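Local structure of uncharacterized protein (Actinomyces odontolyticus, 4MJG) at residues V52-T57 with P142-G147; V16-Y21 with Y63-Y68; D113-L118 with A135-N140; G48-Q53 with F149-V154. The protein is of unknown function but belongs to the DUF4853 family and is probably, in its full natural form, a bacterial lipoprotein. All coordinates share one frame; numbering follows the deposited sequence.

Interaction 1 of 4, residues V52-T57 with P142-G147; sequences VQVCGT and PLDDPG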
loop_
_atom_site.group_PDB
_atom_site.type_symbol
_atom_site.label_atom_id
_atom_site.label_comp_id
_atom_site.label_asym_id
_atom_site.label_seq_id
_atom_site.Cartn_x
_atom_site.Cartn_y
_atom_site.Cartn_z
ATOM N N VAL A 52 -2.662 -10.658 5.943
ATOM C CA VAL A 52 -3.817 -10.279 6.744
ATOM C C VAL A 52 -3.448 -10.451 8.208
ATOM O O VAL A 52 -2.654 -11.331 8.550
ATOM C CB VAL A 52 -5.028 -11.158 6.390
ATOM C CG1 VAL A 52 -6.228 -10.827 7.264
ATOM C CG2 VAL A 52 -5.379 -10.999 4.919
ATOM N N GLN A 53 -4.006 -9.609 9.072
ATOM C CA GLN A 53 -3.834 -9.787 10.511
ATOM C C GLN A 53 -5.101 -9.421 11.270
ATOM O O GLN A 53 -5.934 -8.664 10.780
ATOM C CB GLN A 53 -2.632 -8.992 11.029
ATOM C CG GLN A 53 -2.735 -7.492 10.860
ATOM C CD GLN A 53 -1.547 -6.757 11.460
ATOM O OE1 GLN A 53 -0.396 -7.150 11.265
ATOM N NE2 GLN A 53 -1.819 -5.673 12.178
ATOM N N VAL A 54 -5.228 -9.974 12.471
ATOM C CA VAL A 54 -6.389 -9.753 13.325
ATOM C C VAL A 54 -6.408 -8.296 13.769
ATOM O O VAL A 54 -5.365 -7.648 13.835
ATOM C CB VAL A 54 -6.347 -10.677 14.566
ATOM C CG1 VAL A 54 -7.569 -10.468 15.453
ATOM C CG2 VAL A 54 -6.251 -12.135 14.134
ATOM N N CYS A 55 -7.600 -7.778 14.046
ATOM C CA CYS A 55 -7.755 -6.429 14.595
ATOM C C CYS A 55 -9.073 -6.302 15.344
ATOM O O CYS A 55 -9.891 -7.225 15.353
ATOM C CB CYS A 55 -7.693 -5.363 13.491
ATOM S SG CYS A 55 -8.851 -5.633 12.134
ATOM N N GLY A 56 -9.259 -5.149 15.977
ATOM C CA GLY A 56 -10.486 -4.853 16.689
ATOM C C GLY A 56 -10.566 -5.590 18.005
ATOM O O GLY A 56 -9.733 -6.448 18.313
ATOM N N THR A 57 -11.588 -5.249 18.779
ATOM C CA THR A 57 -11.795 -5.835 20.094
ATOM C C THR A 57 -13.293 -6.010 20.337
ATOM O O THR A 57 -14.095 -5.197 19.880
ATOM C CB THR A 57 -11.139 -4.962 21.193
ATOM O OG1 THR A 57 -11.472 -5.472 22.490
ATOM C CG2 THR A 57 -11.585 -3.500 21.088
ATOM N N PRO A 142 -14.500 -17.199 10.470
ATOM C CA PRO A 142 -13.868 -17.320 11.783
ATOM C C PRO A 142 -12.807 -16.262 12.044
ATOM O O PRO A 142 -12.062 -15.901 11.137
ATOM C CB PRO A 142 -13.222 -18.707 11.734
ATOM C CG PRO A 142 -14.074 -19.475 10.796
ATOM C CD PRO A 142 -14.499 -18.486 9.749
ATOM N N LEU A 143 -12.754 -15.780 13.282
ATOM C CA LEU A 143 -11.741 -14.817 13.708
ATOM C C LEU A 143 -10.493 -15.584 14.133
ATOM O O LEU A 143 -10.503 -16.815 14.183
ATOM C CB LEU A 143 -12.272 -13.954 14.858
ATOM C CG LEU A 143 -13.291 -12.853 14.516
ATOM C CD1 LEU A 143 -14.340 -13.285 13.500
ATOM C CD2 LEU A 143 -13.967 -12.365 15.788
ATOM N N ASP A 144 -9.419 -14.858 14.423
ATOM C CA ASP A 144 -8.148 -15.464 14.861
ATOM C C ASP A 144 -7.602 -16.533 13.894
ATOM O O ASP A 144 -7.074 -17.561 14.321
ATOM C CB ASP A 144 -8.279 -16.036 16.284
ATOM C CG ASP A 144 -8.577 -14.963 17.325
ATOM O OD1 ASP A 144 -8.010 -13.850 17.232
ATOM O OD2 ASP A 144 -9.377 -15.240 18.246
ATOM N N ASP A 145 -7.731 -16.270 12.595
ATOM C CA ASP A 145 -7.199 -17.148 11.555
ATOM C C ASP A 145 -6.974 -16.318 10.288
ATOM O O ASP A 145 -7.639 -16.516 9.275
ATOM C CB ASP A 145 -8.157 -18.319 11.288
ATOM C CG ASP A 145 -7.582 -19.353 10.322
ATOM O OD1 ASP A 145 -6.399 -19.246 9.939
ATOM O OD2 ASP A 145 -8.316 -20.286 9.932
ATOM N N PRO A 146 -6.025 -15.376 10.347
ATOM C CA PRO A 146 -5.802 -14.459 9.230
ATOM C C PRO A 146 -5.300 -15.125 7.939
ATOM O O PRO A 146 -5.466 -14.567 6.850
ATOM C CB PRO A 146 -4.750 -13.487 9.779
ATOM C CG PRO A 146 -4.059 -14.227 10.873
ATOM C CD PRO A 146 -5.090 -15.138 11.462
ATOM N N GLY A 147 -4.706 -16.308 8.055
ATOM C CA GLY A 147 -4.180 -17.008 6.891
ATOM C C GLY A 147 -5.223 -17.699 6.030
ATOM O O GLY A 147 -4.887 -18.242 4.976
#
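P146 lies against V52 and V54, two residues near the end of strand 44-55 whose CB atoms both point at the loop, while the intervening Q53 turns its side chain the other way. The proline ring divides itself between the two valines. Its CB sits against the V52 carbonyl, with P146 CB 3.2 Å from V52 O, and the same carbon packs on the valine side chain, P146 CB to V52 CG1 measuring 3.9 Å. That methyl is turned anti to the backbone N of V52 (chi1 177°), the setting that carries it to the proline. At the other end of the ring, CD approaches V54 more loosely, with P146 CD 4.2 Å from V54 CG2. The case illustrates how a loop without regular structure can be laid against a sheet without backbone pairing, mainly through apolar packing: residues 52-55 end a strand of an eight-stranded antiparallel sheet, bonded there to strand 62-73, and the loop 142-147 runs alongside without continuing the pairing. Y63 of that neighbouring strand supports the loop from within, its hydroxyl bonding to the backbone of P142 and D145 and its side chain also touching both V52 and P146. V54 has a second neighbour in D144. The CB of D144 points away from the strand, yet its carboxylate swings back, bringing D144 OD1 to 3.8 Å from V54 CG1; the other methyl, V54 CG2, rests 3.9 Å from D144 CA.

Interaction 2 of 4, residues V16-Y21 with Y63-Y68; sequences VSIEEY and YRVVGY. With SO4 (sulfate ion), chain C.
Sulfate oxygen O4 is gripped by both terminal nitrogens of R64: NH2 donates to O4 at 3.1 Å, and NH1 adds a weaker bond to it. NH1 also bonds to sulfate O2 at 3.1 Å, so the guanidinium meets the ion edge-on, with the sulfur in its plane. R64 leaves the strand on the side away from helix 18-24, and a bend at chi3 (-53°) turns its end onto the anion, which R15 and the backbone N of C136 also hold. An alanine here is likely to leave the sulfate without this two-pronged donor and S134 O without its bond from NH1.

Its strand neighbours Y63 and V65 start out toward the first turn of the helix, though the Y63 ring then leads away. I18 reaches across both: I18 CG1 lies 3.9 Å from Y63 CB, and I18 CD1 continues to 4.0 Å from V65 CB. With CG1 of I18 anti to the backbone N (chi1 -178°), the longer branch extends along the strand. Three residues on, nearly one helical turn, the Y21 ring meets V65 through another atom, Y21 CD1 standing 3.5 Å from V65 CG1. S17, at the N-cap, accepts through OG from E20 N at 3.2 Å; in the turn that follows, I18 and Y21 point to the strand. In this alternating strand, Y63 and V65 turn to the helix while R64 points away to the anion; with R15 and C136 N, this is consistent with a site able to accept a small anion, although the sulfate probably came from the crystallisation liquor.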
loop_
_atom_site.group_PDB
_atom_site.type_symbol
_atom_site.label_atom_id
_atom_site.label_comp_id
_atom_site.label_asym_id
_atom_site.label_seq_id
_atom_site.Cartn_x
_atom_site.Cartn_y
_atom_site.Cartn_z
ATOM N N VAL A 16 -17.355 -2.837 4.005
ATOM C CA VAL A 16 -17.361 -4.087 3.240
ATOM C C VAL A 16 -16.525 -5.138 3.960
ATOM O O VAL A 16 -15.677 -4.806 4.790
ATOM C CB VAL A 16 -16.821 -3.919 1.796
ATOM C CG1 VAL A 16 -17.683 -2.945 1.005
ATOM C CG2 VAL A 16 -15.359 -3.483 1.780
ATOM N N SER A 17 -16.757 -6.404 3.632
ATOM C CA SER A 17 -16.043 -7.499 4.279
ATOM C C SER A 17 -14.592 -7.537 3.820
ATOM O O SER A 17 -14.258 -7.066 2.731
ATOM C CB SER A 17 -16.709 -8.843 3.980
ATOM O OG SER A 17 -16.408 -9.272 2.664
ATOM N N ILE A 18 -13.738 -8.105 4.664
ATOM C CA ILE A 18 -12.326 -8.303 4.341
ATOM C C ILE A 18 -12.128 -8.924 2.956
ATOM O O ILE A 18 -11.254 -8.499 2.201
ATOM C CB ILE A 18 -11.618 -9.161 5.426
ATOM C CG1 ILE A 18 -10.124 -9.330 5.118
ATOM C CG2 ILE A 18 -12.284 -10.524 5.588
ATOM C CD1 ILE A 18 -9.336 -8.038 5.143
ATOM N N GLU A 19 -12.958 -9.910 2.622
ATOM C CA GLU A 19 -12.851 -10.612 1.344
ATOM C C GLU A 19 -13.232 -9.715 0.169
ATOM O O GLU A 19 -12.607 -9.780 -0.891
ATOM C CB GLU A 19 -13.730 -11.863 1.359
ATOM C CG GLU A 19 -13.284 -12.916 2.366
ATOM C CD GLU A 19 -14.440 -13.478 3.177
ATOM O OE1 GLU A 19 -15.070 -12.703 3.940
ATOM O OE2 GLU A 19 -14.713 -14.693 3.053
ATOM N N GLU A 20 -14.259 -8.888 0.361
ATOM C CA GLU A 20 -14.684 -7.925 -0.654
ATOM C C GLU A 20 -13.605 -6.876 -0.869
ATOM O O GLU A 20 -13.375 -6.430 -1.998
ATOM C CB GLU A 20 -15.992 -7.248 -0.224
ATOM C CG GLU A 20 -16.541 -6.191 -1.183
ATOM C CD GLU A 20 -17.191 -6.770 -2.428
ATOM O OE1 GLU A 20 -17.153 -8.001 -2.626
ATOM O OE2 GLU A 20 -17.746 -5.977 -3.219
ATOM N N TYR A 21 -12.947 -6.489 0.220
ATOM C CA TYR A 21 -11.901 -5.475 0.173
ATOM C C TYR A 21 -10.674 -5.994 -0.564
ATOM O O TYR A 21 -10.113 -5.308 -1.428
ATOM C CB TYR A 21 -11.516 -5.063 1.585
ATOM C CG TYR A 21 -10.727 -3.780 1.673
ATOM C CD1 TYR A 21 -9.337 -3.783 1.613
ATOM C CD2 TYR A 21 -11.371 -2.564 1.855
ATOM C CE1 TYR A 21 -8.612 -2.605 1.717
ATOM C CE2 TYR A 21 -10.657 -1.380 1.962
ATOM C CZ TYR A 21 -9.281 -1.402 1.891
ATOM O OH TYR A 21 -8.586 -0.221 2.007
ATOM N N TYR A 63 -10.649 -8.263 10.623
ATOM C CA TYR A 63 -9.398 -8.482 9.926
ATOM C C TYR A 63 -8.955 -7.231 9.182
ATOM O O TYR A 63 -9.776 -6.447 8.697
ATOM C CB TYR A 63 -9.535 -9.632 8.937
ATOM C CG TYR A 63 -9.606 -10.994 9.577
ATOM C CD1 TYR A 63 -8.486 -11.559 10.173
ATOM C CD2 TYR A 63 -10.783 -11.727 9.565
ATOM C CE1 TYR A 63 -8.540 -12.818 10.751
ATOM C CE2 TYR A 63 -10.847 -12.986 10.138
ATOM C CZ TYR A 63 -9.721 -13.526 10.730
ATOM O OH TYR A 63 -9.768 -14.777 11.297
ATOM N N ARG A 64 -7.639 -7.080 9.091
ATOM C CA ARG A 64 -7.001 -5.944 8.462
ATOM C C ARG A 64 -6.109 -6.481 7.356
ATOM O O ARG A 64 -5.544 -7.561 7.493
ATOM C CB ARG A 64 -6.144 -5.235 9.504
ATOM C CG ARG A 64 -5.550 -3.924 9.051
ATOM C CD ARG A 64 -4.534 -3.407 10.058
ATOM N NE ARG A 64 -5.066 -3.332 11.418
ATOM C CZ ARG A 64 -5.937 -2.421 11.850
ATOM N NH1 ARG A 64 -6.424 -1.487 11.034
ATOM N NH2 ARG A 64 -6.344 -2.457 13.113
ATOM N N VAL A 65 -5.962 -5.733 6.271
ATOM C CA VAL A 65 -5.082 -6.165 5.184
ATOM C C VAL A 65 -3.958 -5.157 4.921
ATOM O O VAL A 65 -4.196 -3.997 4.556
ATOM C CB VAL A 65 -5.865 -6.516 3.892
ATOM C CG1 VAL A 65 -6.683 -5.340 3.376
ATOM C CG2 VAL A 65 -4.921 -7.023 2.813
ATOM N N VAL A 66 -2.729 -5.622 5.146
ATOM C CA VAL A 66 -1.528 -4.906 4.751
ATOM C C VAL A 66 -1.224 -5.337 3.322
ATOM O O VAL A 66 -1.110 -6.532 3.046
ATOM C CB VAL A 66 -0.330 -5.265 5.659
ATOM C CG1 VAL A 66 0.952 -4.630 5.143
ATOM C CG2 VAL A 66 -0.602 -4.851 7.101
ATOM N N GLY A 67 -1.094 -4.377 2.416
ATOM C CA GLY A 67 -0.886 -4.687 0.999
ATOM C C GLY A 67 0.567 -4.927 0.645
ATOM O O GLY A 67 1.426 -5.054 1.523
ATOM N N TYR A 68 0.842 -4.994 -0.655
ATOM C CA TYR A 68 2.215 -5.095 -1.142
ATOM C C TYR A 68 2.985 -3.876 -0.701
ATOM O O TYR A 68 2.419 -2.791 -0.556
ATOM C CB TYR A 68 2.256 -5.178 -2.666
ATOM C CG TYR A 68 1.951 -6.549 -3.215
ATOM C CD1 TYR A 68 2.964 -7.481 -3.427
ATOM C CD2 TYR A 68 0.655 -6.906 -3.540
ATOM C CE1 TYR A 68 2.692 -8.736 -3.936
ATOM C CE2 TYR A 68 0.373 -8.154 -4.045
ATOM C CZ TYR A 68 1.397 -9.065 -4.240
ATOM O OH TYR A 68 1.109 -10.304 -4.740
HETATM S S SO4 C . -8.972 0.766 12.528
HETATM O O1 SO4 C . -10.058 0.461 11.565
HETATM O O2 SO4 C . -7.763 1.250 11.822
HETATM O O3 SO4 C . -9.436 1.828 13.448
HETATM O O4 SO4 C . -8.656 -0.455 13.300
#

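Interaction 3 of 4, residues D113-L118 with A135-N140; sequences DNYGGL and ACLPTN. With SO4 (sulfate ion), chain C.
Y115 CG is anti to its own carbonyl carbon (chi1 -76°) and L137 CG takes the corresponding position (chi1 -58°), settings that bring the tyrosine ring and a leucine methyl together. L137 CD2 arrives at the ring edge, near its plane, 3.7 Å from Y115 CD2, and the two side chains cross at about a right angle. Closer to the backbone, Y115 CB packs on A135 CB at 3.7 Å. Beyond the contact, the phenol hydroxyl bonds to V16 N, so the ring is held at both ends.

A135 nestles against the turn itself. G117 CA comes within 3.5 Å of A135 N, and a side chain at G117 would run into that nitrogen as well as into the carboxylate of D113. That carboxylate organises the loop from inside: D113 OD1 accepts from Y115 N at 2.9 Å and from G117 N at 2.6 Å, the two donors approaching from opposite faces of its plane. Next to A135, C136 N gives the sulfate an almost straight bond, 2.7 Å to O1 at 172°, placing the anion site immediately beside the packed loops.

Together, the D113-G116 type I turn, the positive phi of G116 and the paired backbones of D113 and G117 fit a beta hairpin with a type I turn and G1 bulge, joining strands 107-113 and 118-123, with an Asx turn at D113.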
loop_
_atom_site.group_PDB
_atom_site.type_symbol
_atom_site.label_atom_id
_atom_site.label_comp_id
_atom_site.label_asym_id
_atom_site.label_seq_id
_atom_site.Cartn_x
_atom_site.Cartn_y
_atom_site.Cartn_z
ATOM N N ASP A 113 -8.341 6.890 3.621
ATOM C CA ASP A 113 -9.615 6.536 2.977
ATOM C C ASP A 113 -10.788 6.748 3.933
ATOM O O ASP A 113 -10.599 6.977 5.133
ATOM C CB ASP A 113 -9.600 5.093 2.437
ATOM C CG ASP A 113 -9.404 4.041 3.529
ATOM O OD1 ASP A 113 -10.026 4.163 4.606
ATOM O OD2 ASP A 113 -8.632 3.077 3.306
ATOM N N ASN A 114 -11.998 6.661 3.392
ATOM C CA ASN A 114 -13.222 6.931 4.162
ATOM C C ASN A 114 -13.508 5.914 5.276
ATOM O O ASN A 114 -14.396 6.135 6.099
ATOM C CB ASN A 114 -14.446 7.084 3.237
ATOM C CG ASN A 114 -14.412 6.140 2.044
ATOM O OD1 ASN A 114 -13.359 5.931 1.426
ATOM N ND2 ASN A 114 -15.567 5.578 1.701
ATOM N N TYR A 115 -12.752 4.815 5.300
ATOM C CA TYR A 115 -12.836 3.816 6.373
ATOM C C TYR A 115 -11.874 4.115 7.524
ATOM O O TYR A 115 -11.923 3.459 8.563
ATOM C CB TYR A 115 -12.521 2.420 5.825
ATOM C CG TYR A 115 -13.619 1.756 5.026
ATOM C CD1 TYR A 115 -14.673 2.485 4.477
ATOM C CD2 TYR A 115 -13.590 0.381 4.802
ATOM C CE1 TYR A 115 -15.672 1.858 3.746
ATOM C CE2 TYR A 115 -14.581 -0.251 4.069
ATOM C CZ TYR A 115 -15.619 0.490 3.545
ATOM O OH TYR A 115 -16.601 -0.142 2.825
ATOM N N GLY A 116 -11.000 5.100 7.346
ATOM C CA GLY A 116 -9.927 5.355 8.311
ATOM C C GLY A 116 -8.683 4.542 7.988
ATOM O O GLY A 116 -7.690 4.584 8.724
ATOM N N GLY A 117 -8.743 3.806 6.877
ATOM C CA GLY A 117 -7.609 3.068 6.361
ATOM C C GLY A 117 -6.595 3.991 5.732
ATOM O O GLY A 117 -6.799 5.201 5.670
ATOM N N LEU A 118 -5.517 3.407 5.226
ATOM C CA LEU A 118 -4.276 4.135 5.034
ATOM C C LEU A 118 -3.467 3.654 3.827
ATOM O O LEU A 118 -3.451 2.468 3.497
ATOM C CB LEU A 118 -3.443 3.964 6.307
ATOM C CG LEU A 118 -2.015 4.485 6.336
ATOM C CD1 LEU A 118 -2.055 5.991 6.450
ATOM C CD2 LEU A 118 -1.238 3.878 7.500
ATOM N N ALA A 135 -8.257 -0.257 7.028
ATOM C CA ALA A 135 -8.951 -0.173 8.304
ATOM C C ALA A 135 -9.360 -1.576 8.703
ATOM O O ALA A 135 -9.265 -2.503 7.895
ATOM C CB ALA A 135 -10.178 0.713 8.176
ATOM N N CYS A 136 -9.806 -1.739 9.943
ATOM C CA CYS A 136 -10.289 -3.037 10.414
ATOM C C CYS A 136 -11.616 -3.350 9.727
ATOM O O CYS A 136 -12.500 -2.500 9.670
ATOM C CB CYS A 136 -10.460 -3.036 11.932
ATOM S SG CYS A 136 -10.579 -4.682 12.676
ATOM N N LEU A 137 -11.746 -4.564 9.197
ATOM C CA LEU A 137 -12.914 -4.940 8.405
ATOM C C LEU A 137 -13.664 -6.118 9.022
ATOM O O LEU A 137 -13.046 -7.039 9.549
ATOM C CB LEU A 137 -12.483 -5.293 6.980
ATOM C CG LEU A 137 -11.753 -4.168 6.244
ATOM C CD1 LEU A 137 -11.074 -4.682 4.985
ATOM C CD2 LEU A 137 -12.710 -3.034 5.915
ATOM N N PRO A 138 -15.006 -6.099 8.947
ATOM C CA PRO A 138 -15.796 -7.201 9.480
ATOM C C PRO A 138 -15.787 -8.414 8.559
ATOM O O PRO A 138 -15.331 -8.322 7.421
ATOM C CB PRO A 138 -17.199 -6.608 9.555
ATOM C CG PRO A 138 -17.242 -5.649 8.417
ATOM C CD PRO A 138 -15.858 -5.074 8.316
ATOM N N THR A 139 -16.280 -9.540 9.065
ATOM C CA THR A 139 -16.441 -10.750 8.265
ATOM C C THR A 139 -17.367 -11.747 8.956
ATOM O O THR A 139 -17.487 -11.751 10.180
ATOM C CB THR A 139 -15.090 -11.445 7.992
ATOM O OG1 THR A 139 -15.291 -12.541 7.089
ATOM C CG2 THR A 139 -14.452 -11.947 9.290
ATOM N N ASN A 140 -18.006 -12.594 8.159
ATOM C CA ASN A 140 -18.798 -13.705 8.682
ATOM C C ASN A 140 -17.951 -14.967 8.897
ATOM O O ASN A 140 -18.470 -16.004 9.311
ATOM C CB ASN A 140 -19.979 -14.007 7.751
ATOM C CG ASN A 140 -19.542 -14.471 6.368
ATOM O OD1 ASN A 140 -18.353 -14.472 6.033
ATOM N ND2 ASN A 140 -20.512 -14.859 5.550
HETATM S S SO4 C . -8.972 0.766 12.528
HETATM O O1 SO4 C . -10.058 0.461 11.565
HETATM O O2 SO4 C . -7.763 1.250 11.822
HETATM O O3 SO4 C . -9.436 1.828 13.448
HETATM O O4 SO4 C . -8.656 -0.455 13.300
#

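Interaction 4 of 4, residues G48-Q53 with F149-V154; sequences GLPYVQ and FVLPSV
P50 and V52 face L151 and F149 in antiparallel order, the backbones running side by side with CA atoms 7.2 Å apart for P50 and L151, too far for strand pairing and bridged by side chains. L151 buries more surface than any other residue of the contact. Its CD1 methyl lies under the P50 carbonyl, 3.4 Å from P50 O, and continues to 3.8 Å from Y51 CA; its other branch meets the side chain of V52, with L151 CD2 4.0 Å from V52 CG2. The two methyls thus straddle successive residues of the strand. Here an extended loop laces a helix to a sheet: strand 44-55 belongs to the antiparallel sheet, and L151 and F149 also touch I22 and I18 of helix 18-24. Two residues earlier, F149 meets the same valine. The F149 and V52 side chains cross at about a right angle, F149 CD2 lying 4.0 Å from V52 CG1, and the ring packs edge-to-face with Y63 of the adjoining strand. P50 contributes a looser contact through its ring, P50 CG being 4.3 Å from L151 CD1. Past this point P152 O receives the hydroxyl of Y68, and S153 sits at the N-cap of helix 154-157, its OG making a weak bond with E156 N.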
loop_
_atom_site.group_PDB
_atom_site.type_symbol
_atom_site.label_atom_id
_atom_site.label_comp_id
_atom_site.label_asym_id
_atom_site.label_seq_id
_atom_site.Cartn_x
_atom_site.Cartn_y
_atom_site.Cartn_z
ATOM N N GLY A 48 7.876 -6.252 -0.149
ATOM C CA GLY A 48 7.117 -7.090 0.766
ATOM C C GLY A 48 5.846 -7.609 0.128
ATOM O O GLY A 48 5.284 -6.987 -0.786
ATOM N N LEU A 49 5.396 -8.760 0.617
ATOM C CA LEU A 49 4.168 -9.371 0.145
ATOM C C LEU A 49 3.035 -9.019 1.097
ATOM O O LEU A 49 3.277 -8.772 2.278
ATOM C CB LEU A 49 4.342 -10.885 0.067
ATOM C CG LEU A 49 5.381 -11.365 -0.942
ATOM C CD1 LEU A 49 5.483 -12.881 -0.914
ATOM C CD2 LEU A 49 5.038 -10.877 -2.343
ATOM N N PRO A 50 1.790 -9.009 0.592
ATOM C CA PRO A 50 0.658 -8.649 1.427
ATOM C C PRO A 50 0.310 -9.760 2.397
ATOM O O PRO A 50 0.631 -10.928 2.158
ATOM C CB PRO A 50 -0.468 -8.472 0.417
ATOM C CG PRO A 50 -0.145 -9.463 -0.644
ATOM C CD PRO A 50 1.355 -9.456 -0.746
ATOM N N TYR A 51 -0.353 -9.388 3.481
ATOM C CA TYR A 51 -0.771 -10.343 4.485
ATOM C C TYR A 51 -1.946 -9.774 5.265
ATOM O O TYR A 51 -2.204 -8.568 5.239
ATOM C CB TYR A 51 0.393 -10.687 5.425
ATOM C CG TYR A 51 0.975 -9.500 6.161
ATOM C CD1 TYR A 51 1.959 -8.710 5.576
ATOM C CD2 TYR A 51 0.547 -9.165 7.448
ATOM C CE1 TYR A 51 2.499 -7.626 6.245
ATOM C CE2 TYR A 51 1.079 -8.081 8.124
ATOM C CZ TYR A 51 2.055 -7.314 7.517
ATOM O OH TYR A 51 2.593 -6.234 8.183
ATOM N N VAL A 52 -2.662 -10.658 5.943
ATOM C CA VAL A 52 -3.817 -10.279 6.744
ATOM C C VAL A 52 -3.448 -10.451 8.208
ATOM O O VAL A 52 -2.654 -11.331 8.550
ATOM C CB VAL A 52 -5.028 -11.158 6.390
ATOM C CG1 VAL A 52 -6.228 -10.827 7.264
ATOM C CG2 VAL A 52 -5.379 -10.999 4.919
ATOM N N GLN A 53 -4.006 -9.609 9.072
ATOM C CA GLN A 53 -3.834 -9.787 10.511
ATOM C C GLN A 53 -5.101 -9.421 11.270
ATOM O O GLN A 53 -5.934 -8.664 10.780
ATOM C CB GLN A 53 -2.632 -8.992 11.029
ATOM C CG GLN A 53 -2.735 -7.492 10.860
ATOM C CD GLN A 53 -1.547 -6.757 11.460
ATOM O OE1 GLN A 53 -0.396 -7.150 11.265
ATOM N NE2 GLN A 53 -1.819 -5.673 12.178
ATOM N N PHE A 149 -7.526 -16.353 4.283
ATOM C CA PHE A 149 -7.926 -15.535 3.132
ATOM C C PHE A 149 -6.900 -15.536 2.016
ATOM O O PHE A 149 -5.742 -15.208 2.243
ATOM C CB PHE A 149 -8.146 -14.094 3.566
ATOM C CG PHE A 149 -9.124 -13.946 4.689
ATOM C CD1 PHE A 149 -10.482 -14.109 4.466
ATOM C CD2 PHE A 149 -8.686 -13.646 5.969
ATOM C CE1 PHE A 149 -11.385 -13.973 5.499
ATOM C CE2 PHE A 149 -9.583 -13.508 7.007
ATOM C CZ PHE A 149 -10.936 -13.671 6.772
ATOM N N VAL A 150 -7.335 -15.895 0.811
ATOM C CA VAL A 150 -6.475 -15.816 -0.367
ATOM C C VAL A 150 -6.189 -14.358 -0.672
ATOM O O VAL A 150 -7.053 -13.506 -0.492
ATOM C CB VAL A 150 -7.099 -16.475 -1.623
ATOM C CG1 VAL A 150 -7.355 -17.952 -1.373
ATOM C CG2 VAL A 150 -8.381 -15.765 -2.057
ATOM N N LEU A 151 -4.976 -14.089 -1.144
ATOM C CA LEU A 151 -4.551 -12.739 -1.494
ATOM C C LEU A 151 -4.201 -12.671 -2.973
ATOM O O LEU A 151 -3.809 -13.671 -3.565
ATOM C CB LEU A 151 -3.342 -12.350 -0.653
ATOM C CG LEU A 151 -3.649 -12.146 0.831
ATOM C CD1 LEU A 151 -2.399 -12.305 1.675
ATOM C CD2 LEU A 151 -4.294 -10.789 1.053
ATOM N N PRO A 152 -4.344 -11.486 -3.581
ATOM C CA PRO A 152 -4.171 -11.411 -5.022
ATOM C C PRO A 152 -2.718 -11.561 -5.420
ATOM O O PRO A 152 -1.830 -11.092 -4.707
ATOM C CB PRO A 152 -4.674 -10.008 -5.362
ATOM C CG PRO A 152 -4.406 -9.212 -4.139
ATOM C CD PRO A 152 -4.519 -10.153 -2.972
ATOM N N SER A 153 -2.488 -12.220 -6.553
ATOM C CA SER A 153 -1.170 -12.258 -7.169
ATOM C C SER A 153 -0.764 -10.838 -7.526
ATOM O O SER A 153 -1.612 -9.955 -7.672
ATOM C CB SER A 153 -1.194 -13.112 -8.435
ATOM O OG SER A 153 -2.133 -12.596 -9.365
ATOM N N VAL A 154 0.530 -10.618 -7.686
ATOM C CA VAL A 154 1.022 -9.309 -8.084
ATOM C C VAL A 154 0.510 -8.920 -9.481
ATOM O O VAL A 154 0.454 -7.738 -9.817
ATOM C CB VAL A 154 2.559 -9.251 -8.024
ATOM C CG1 VAL A 154 3.175 -10.033 -9.174
ATOM C CG2 VAL A 154 3.036 -7.807 -8.024
#

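How the interactions relate
The contacts are chained together around strand 62-73, although interactions 3 and 4 do not touch. Interactions 1 and 4 both start from strand 44-55 and share V52, whose side chain meets successive parts of the 142-154 loop; R64 N to Q53 O, 2.9 Å, pairs that strand with the one in interaction 2. Y63 links interaction 2 to interaction 1 through OH to P142 O, 2.6 Å, and to interaction 3 through Y63 O to L137 N, 2.8 Å. The disulfide C55 SG-C136 SG, 2.0 Å, ties interactions 1 and 3. Interactions 2 and 3, centres 7 Å apart, hold the same sulfate, which may mark an anion-binding pocket; no active site is known.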